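Local structure of toxin-like protein (Paenibacillus larvae subsp. larvae BRL-230010, 5DZQ) at residues Y128-S142 with E180-M194. The protein is a C3-like mono-ADP-ribosyltransferase toxin, which probably transfers ADP-ribose from NAD+ to a protein acceptor, as its relatives do with Rho GTPases. Numbering follows the deposited sequence.
Sequences YQGKIRTEYGYLSTS and ELLLPRNTKYKIDKM
Arg133 lays its CB over one face of the Tyr189 ring, 4.0 Å from the centroid and displaced toward the rim, a CH-pi contact. Tyr189 has its ring between backbone N and carbonyl carbon (chi1 59°), which brings it back under its antiparallel partner; the two side chains run side by side, guanidinium and ring planes 66° apart. Next along, Ile191 CD1 touches both the Arg133 chain, at CG, and the Tyr128 ring, 3.5 Å from Tyr128 CD2. Met194 SD approaches that same ring obliquely, a Met-aromatic contact. On the other face of the sheet the Ile132 and Lys190 side chains cross at about a right angle, CG1 against CB, and Lys190, bent at its last torsion, drops NZ onto Gly130 O at 2.7 Å, above the carbonyl plane.

Where both segments turn, Arg185 CB stands almost centrally over the Tyr138 ring, 12° off its normal. Both polar ends go to Asp79: Tyr138 OH bonds to it and Arg185 NE forms a salt bridge, tying the turn to helix 69-83. One water joins Tyr136 O to Arg185 NH1, with a weak bond to Asn186 OD1; another accepts from Thr187 N, close to Gly137 O and Pro184 O.

Beyond the turn, Leu139 and Leu183 meet CB to CB. Thr141 reaches Leu181 O twice, through N and through OG1 (each 2.9 Å), from opposite faces of the carbonyl plane.

Backbone N-H to O bonds run both ways between Arg133 and Tyr189, and again between Leu139 and Leu183. Strand 132-135 edges the five-stranded mixed sheet beside 187-198, while 139-142 pairs with 179-183 in a three-stranded antiparallel sheet: paired antiparallel strands bending together from one sheet into the other, consistent with the two-sheet core of the ADP-ribosyltransferase fold.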
loop_
_atom_site.group_PDB
_atom_site.type_symbol
_atom_site.label_atom_id
_atom_site.label_comp_id
_atom_site.label_asym_id
_atom_site.label_seq_id
_atom_site.Cartn_x
_atom_site.Cartn_y
_atom_site.Cartn_z
ATOM N N TYR B 128 -20.845 14.263 -3.299
ATOM C CA TYR B 128 -20.524 12.924 -3.807
ATOM C C TYR B 128 -21.726 12.052 -4.188
ATOM O O TYR B 128 -21.726 11.415 -5.243
ATOM C CB TYR B 128 -19.690 12.170 -2.766
ATOM C CG TYR B 128 -18.196 12.202 -3.006
ATOM C CD1 TYR B 128 -17.565 13.356 -3.456
ATOM C CD2 TYR B 128 -17.414 11.079 -2.760
ATOM C CE1 TYR B 128 -16.195 13.382 -3.668
ATOM C CE2 TYR B 128 -16.046 11.096 -2.967
ATOM C CZ TYR B 128 -15.442 12.248 -3.421
ATOM O OH TYR B 128 -14.078 12.260 -3.624
ATOM N N GLN B 129 -22.738 12.006 -3.327
ATOM C CA GLN B 129 -23.817 11.031 -3.485
ATOM C C GLN B 129 -24.677 11.282 -4.726
ATOM O O GLN B 129 -25.069 12.411 -5.008
ATOM C CB GLN B 129 -24.704 11.012 -2.236
ATOM C CG GLN B 129 -25.687 9.851 -2.204
ATOM C CD GLN B 129 -26.455 9.761 -0.903
ATOM O OE1 GLN B 129 -25.882 9.486 0.153
ATOM N NE2 GLN B 129 -27.763 9.982 -0.973
ATOM N N GLY B 130 -24.959 10.212 -5.459
ATOM C CA GLY B 130 -25.810 10.282 -6.632
ATOM C C GLY B 130 -25.028 10.525 -7.906
ATOM O O GLY B 130 -25.578 10.465 -9.007
ATOM N N LYS B 131 -23.736 10.789 -7.757
ATOM C CA LYS B 131 -22.903 11.189 -8.884
ATOM C C LYS B 131 -21.977 10.065 -9.346
ATOM O O LYS B 131 -21.698 9.125 -8.598
ATOM C CB LYS B 131 -22.100 12.440 -8.515
ATOM C CG LYS B 131 -22.992 13.673 -8.336
ATOM C CD LYS B 131 -22.330 14.768 -7.521
ATOM C CE LYS B 131 -21.658 15.817 -8.405
ATOM N NZ LYS B 131 -20.926 16.856 -7.614
ATOM N N ILE B 132 -21.523 10.154 -10.593
ATOM C CA ILE B 132 -20.637 9.135 -11.144
ATOM C C ILE B 132 -19.194 9.612 -11.058
ATOM O O ILE B 132 -18.870 10.719 -11.499
ATOM C CB ILE B 132 -21.016 8.791 -12.603
ATOM C CG1 ILE B 132 -22.386 8.110 -12.630
ATOM C CG2 ILE B 132 -19.986 7.870 -13.231
ATOM C CD1 ILE B 132 -22.922 7.852 -14.021
ATOM N N ARG B 133 -18.340 8.786 -10.456
ATOM C CA ARG B 133 -16.916 9.098 -10.326
ATOM C C ARG B 133 -16.076 8.202 -11.222
ATOM O O ARG B 133 -16.512 7.123 -11.620
ATOM C CB ARG B 133 -16.450 8.928 -8.877
ATOM C CG ARG B 133 -17.293 9.659 -7.855
ATOM C CD ARG B 133 -16.753 11.041 -7.614
ATOM N NE ARG B 133 -15.352 11.005 -7.208
ATOM C CZ ARG B 133 -14.609 12.090 -7.032
ATOM N NH1 ARG B 133 -15.144 13.288 -7.226
ATOM N NH2 ARG B 133 -13.337 11.979 -6.662
ATOM N N THR B 134 -14.859 8.642 -11.513
ATOM C CA THR B 134 -13.918 7.834 -12.272
ATOM C C THR B 134 -12.681 7.552 -11.427
ATOM O O THR B 134 -12.135 8.460 -10.809
ATOM C CB THR B 134 -13.501 8.538 -13.579
ATOM O OG1 THR B 134 -14.645 8.690 -14.426
ATOM C CG2 THR B 134 -12.445 7.725 -14.307
ATOM N N GLU B 135 -12.267 6.288 -11.373
ATOM C CA GLU B 135 -10.988 5.928 -10.786
ATOM C C GLU B 135 -9.964 5.845 -11.916
ATOM O O GLU B 135 -10.058 4.980 -12.779
ATOM C CB GLU B 135 -11.063 4.596 -10.034
ATOM C CG GLU B 135 -9.703 4.112 -9.492
ATOM C CD GLU B 135 -8.958 5.185 -8.702
ATOM O OE1 GLU B 135 -9.586 5.789 -7.801
ATOM O OE2 GLU B 135 -7.758 5.448 -8.999
ATOM N N TYR B 136 -8.996 6.748 -11.909
ATOM C CA TYR B 136 -7.977 6.779 -12.947
ATOM C C TYR B 136 -7.040 5.575 -12.939
ATOM O O TYR B 136 -6.636 5.087 -13.993
ATOM C CB TYR B 136 -7.174 8.055 -12.802
ATOM C CG TYR B 136 -8.020 9.272 -13.060
ATOM C CD1 TYR B 136 -8.906 9.302 -14.133
ATOM C CD2 TYR B 136 -7.954 10.379 -12.231
ATOM C CE1 TYR B 136 -9.693 10.410 -14.383
ATOM C CE2 TYR B 136 -8.734 11.501 -12.479
ATOM C CZ TYR B 136 -9.606 11.505 -13.551
ATOM O OH TYR B 136 -10.392 12.609 -13.797
ATOM N N GLY B 137 -6.666 5.117 -11.750
ATOM C CA GLY B 137 -5.801 3.961 -11.648
ATOM C C GLY B 137 -6.585 2.687 -11.910
ATOM O O GLY B 137 -7.796 2.731 -12.102
ATOM N N TYR B 138 -5.885 1.557 -11.947
ATOM C CA TYR B 138 -6.543 0.254 -11.949
ATOM C C TYR B 138 -7.210 0.097 -10.594
ATOM O O TYR B 138 -6.747 0.658 -9.604
ATOM C CB TYR B 138 -5.550 -0.878 -12.198
ATOM C CG TYR B 138 -4.973 -0.858 -13.599
ATOM C CD1 TYR B 138 -5.663 -1.431 -14.666
ATOM C CD2 TYR B 138 -3.770 -0.231 -13.857
ATOM C CE1 TYR B 138 -5.143 -1.398 -15.965
ATOM C CE2 TYR B 138 -3.247 -0.196 -15.136
ATOM C CZ TYR B 138 -3.938 -0.770 -16.186
ATOM O OH TYR B 138 -3.397 -0.716 -17.460
ATOM N N LEU B 139 -8.292 -0.659 -10.547
ATOM C CA LEU B 139 -9.079 -0.714 -9.329
ATOM C C LEU B 139 -9.045 -2.119 -8.721
ATOM O O LEU B 139 -9.779 -3.008 -9.152
ATOM C CB LEU B 139 -10.506 -0.273 -9.636
ATOM C CG LEU B 139 -11.526 -0.197 -8.500
ATOM C CD1 LEU B 139 -11.004 0.688 -7.397
ATOM C CD2 LEU B 139 -12.852 0.326 -9.033
ATOM N N SER B 140 -8.178 -2.308 -7.728
ATOM C CA SER B 140 -8.090 -3.589 -7.025
ATOM C C SER B 140 -9.086 -3.581 -5.878
ATOM O O SER B 140 -9.178 -2.595 -5.145
ATOM C CB SER B 140 -6.682 -3.838 -6.487
ATOM O OG SER B 140 -5.726 -3.642 -7.512
ATOM N N THR B 141 -9.822 -4.677 -5.727
ATOM C CA THR B 141 -10.858 -4.764 -4.705
ATOM C C THR B 141 -10.770 -6.103 -3.982
ATOM O O THR B 141 -10.279 -7.080 -4.546
ATOM C CB THR B 141 -12.245 -4.601 -5.308
ATOM O OG1 THR B 141 -12.509 -5.670 -6.232
ATOM C CG2 THR B 141 -12.355 -3.266 -6.050
ATOM N N SER B 142 -11.224 -6.140 -2.731
ATOM C CA SER B 142 -11.182 -7.370 -1.951
ATOM C C SER B 142 -12.561 -8.018 -1.936
ATOM O O SER B 142 -13.578 -7.353 -2.145
ATOM C CB SER B 142 -10.701 -7.104 -0.520
ATOM O OG SER B 142 -9.462 -6.412 -0.499
ATOM N N GLU B 180 -8.063 -11.297 -5.156
ATOM C CA GLU B 180 -8.688 -9.994 -5.266
ATOM C C GLU B 180 -9.317 -9.898 -6.653
ATOM O O GLU B 180 -9.003 -10.703 -7.542
ATOM C CB GLU B 180 -7.667 -8.865 -5.063
ATOM C CG GLU B 180 -7.113 -8.779 -3.642
ATOM C CD GLU B 180 -6.355 -7.487 -3.364
ATOM O OE1 GLU B 180 -6.095 -6.724 -4.313
ATOM O OE2 GLU B 180 -6.023 -7.226 -2.188
ATOM N N LEU B 181 -10.203 -8.926 -6.835
ATOM C CA LEU B 181 -10.807 -8.694 -8.132
ATOM C C LEU B 181 -10.253 -7.389 -8.697
ATOM O O LEU B 181 -10.322 -6.329 -8.059
ATOM C CB LEU B 181 -12.331 -8.656 -8.033
ATOM C CG LEU B 181 -13.068 -8.553 -9.373
ATOM C CD1 LEU B 181 -12.744 -9.736 -10.298
ATOM C CD2 LEU B 181 -14.567 -8.438 -9.167
ATOM N N LEU B 182 -9.686 -7.474 -9.894
ATOM C CA LEU B 182 -8.999 -6.341 -10.494
ATOM C C LEU B 182 -9.850 -5.762 -11.603
ATOM O O LEU B 182 -10.221 -6.460 -12.543
ATOM C CB LEU B 182 -7.630 -6.762 -11.038
ATOM C CG LEU B 182 -6.850 -5.673 -11.774
ATOM C CD1 LEU B 182 -6.524 -4.515 -10.825
ATOM C CD2 LEU B 182 -5.575 -6.263 -12.361
ATOM N N LEU B 183 -10.179 -4.484 -11.490
ATOM C CA LEU B 183 -11.006 -3.851 -12.506
ATOM C C LEU B 183 -10.149 -2.939 -13.377
ATOM O O LEU B 183 -9.088 -2.486 -12.942
ATOM C CB LEU B 183 -12.158 -3.068 -11.856
ATOM C CG LEU B 183 -13.446 -3.872 -11.630
ATOM C CD1 LEU B 183 -13.275 -4.858 -10.493
ATOM C CD2 LEU B 183 -14.645 -2.967 -11.386
ATOM N N PRO B 184 -10.595 -2.689 -14.629
ATOM C CA PRO B 184 -9.861 -1.796 -15.531
ATOM C C PRO B 184 -9.601 -0.406 -14.940
ATOM O O PRO B 184 -10.339 0.079 -14.075
ATOM C CB PRO B 184 -10.794 -1.680 -16.750
ATOM C CG PRO B 184 -11.584 -2.944 -16.741
ATOM C CD PRO B 184 -11.758 -3.313 -15.288
ATOM N N ARG B 185 -8.555 0.240 -15.427
ATOM C CA ARG B 185 -8.354 1.646 -15.134
ATOM C C ARG B 185 -9.512 2.438 -15.760
ATOM O O ARG B 185 -10.224 1.930 -16.635
ATOM C CB ARG B 185 -7.002 2.127 -15.658
ATOM C CG ARG B 185 -6.916 2.184 -17.174
ATOM C CD ARG B 185 -5.510 2.522 -17.615
ATOM N NE ARG B 185 -5.414 2.603 -19.069
ATOM C CZ ARG B 185 -5.522 3.726 -19.770
ATOM N NH1 ARG B 185 -5.729 4.885 -19.165
ATOM N NH2 ARG B 185 -5.408 3.687 -21.089
ATOM N N ASN B 186 -9.714 3.664 -15.284
ATOM C CA ASN B 186 -10.852 4.506 -15.688
ATOM C C ASN B 186 -12.226 3.884 -15.438
ATOM O O ASN B 186 -13.192 4.194 -16.136
ATOM C CB ASN B 186 -10.732 4.902 -17.165
ATOM C CG ASN B 186 -9.608 5.879 -17.410
ATOM O OD1 ASN B 186 -9.192 6.601 -16.505
ATOM N ND2 ASN B 186 -9.106 5.909 -18.640
ATOM N N THR B 187 -12.329 3.025 -14.431
ATOM C CA THR B 187 -13.630 2.466 -14.070
ATOM C C THR B 187 -14.542 3.582 -13.584
ATOM O O THR B 187 -14.115 4.456 -12.832
ATOM C CB THR B 187 -13.506 1.380 -12.996
ATOM O OG1 THR B 187 -13.018 0.180 -13.605
ATOM C CG2 THR B 187 -14.855 1.078 -12.359
ATOM N N LYS B 188 -15.784 3.569 -14.055
ATOM C CA LYS B 188 -16.765 4.567 -13.654
ATOM C C LYS B 188 -17.726 3.903 -12.703
ATOM O O LYS B 188 -18.169 2.786 -12.951
ATOM C CB LYS B 188 -17.506 5.147 -14.869
ATOM C CG LYS B 188 -16.625 6.046 -15.754
ATOM C CD LYS B 188 -17.442 6.920 -16.684
ATOM C CE LYS B 188 -16.549 7.943 -17.400
ATOM N NZ LYS B 188 -17.347 9.005 -18.091
ATOM N N TYR B 189 -18.032 4.576 -11.600
ATOM C CA TYR B 189 -18.947 4.021 -10.630
ATOM C C TYR B 189 -19.858 5.109 -10.080
ATOM O O TYR B 189 -19.436 6.252 -9.877
ATOM C CB TYR B 189 -18.180 3.318 -9.498
ATOM C CG TYR B 189 -17.222 4.205 -8.744
ATOM C CD1 TYR B 189 -15.922 4.398 -9.193
ATOM C CD2 TYR B 189 -17.610 4.839 -7.569
ATOM C CE1 TYR B 189 -15.036 5.212 -8.501
ATOM C CE2 TYR B 189 -16.734 5.649 -6.870
ATOM C CZ TYR B 189 -15.448 5.829 -7.341
ATOM O OH TYR B 189 -14.578 6.635 -6.655
ATOM N N LYS B 190 -21.121 4.752 -9.874
ATOM C CA LYS B 190 -22.086 5.687 -9.329
ATOM C C LYS B 190 -22.189 5.505 -7.827
ATOM O O LYS B 190 -22.425 4.400 -7.336
ATOM C CB LYS B 190 -23.453 5.503 -9.982
ATOM C CG LYS B 190 -24.537 6.388 -9.393
ATOM C CD LYS B 190 -25.895 5.982 -9.929
ATOM C CE LYS B 190 -26.992 6.857 -9.365
ATOM N NZ LYS B 190 -26.834 8.255 -9.834
ATOM N N ILE B 191 -22.017 6.591 -7.089
ATOM C CA ILE B 191 -22.134 6.515 -5.647
ATOM C C ILE B 191 -23.616 6.504 -5.300
ATOM O O ILE B 191 -24.317 7.502 -5.481
ATOM C CB ILE B 191 -21.396 7.675 -4.970
ATOM C CG1 ILE B 191 -19.892 7.502 -5.202
ATOM C CG2 ILE B 191 -21.720 7.736 -3.484
ATOM C CD1 ILE B 191 -19.041 8.590 -4.611
ATOM N N ASP B 192 -24.096 5.346 -4.848
ATOM C CA ASP B 192 -25.522 5.147 -4.598
ATOM C C ASP B 192 -25.921 5.718 -3.245
ATOM O O ASP B 192 -26.983 6.314 -3.098
ATOM C CB ASP B 192 -25.885 3.656 -4.651
ATOM C CG ASP B 192 -25.702 3.042 -6.038
ATOM O OD1 ASP B 192 -26.208 3.606 -7.032
ATOM O OD2 ASP B 192 -25.063 1.972 -6.131
ATOM N N LYS B 193 -25.061 5.529 -2.253
ATOM C CA LYS B 193 -25.374 5.943 -0.893
ATOM C C LYS B 193 -24.094 6.229 -0.136
ATOM O O LYS B 193 -23.054 5.636 -0.411
ATOM C CB LYS B 193 -26.189 4.861 -0.183
ATOM C CG LYS B 193 -27.006 5.342 1.001
ATOM C CD LYS B 193 -27.866 4.209 1.540
ATOM C CE LYS B 193 -28.877 4.692 2.570
ATOM N NZ LYS B 193 -29.761 3.576 3.036
ATOM N N MET B 194 -24.166 7.137 0.821
ATOM C CA MET B 194 -22.993 7.501 1.600
ATOM C C MET B 194 -23.407 7.806 3.033
ATOM O O MET B 194 -24.317 8.605 3.253
ATOM C CB MET B 194 -22.302 8.706 0.953
ATOM C CG MET B 194 -20.870 8.902 1.330
ATOM S SD MET B 194 -20.080 10.075 0.193
ATOM C CE MET B 194 -18.551 10.363 1.067
HETATM O O HOH W 1 -6.572 5.528 -16.510
HETATM O O HOH W 2 -10.414 2.023 -12.282
#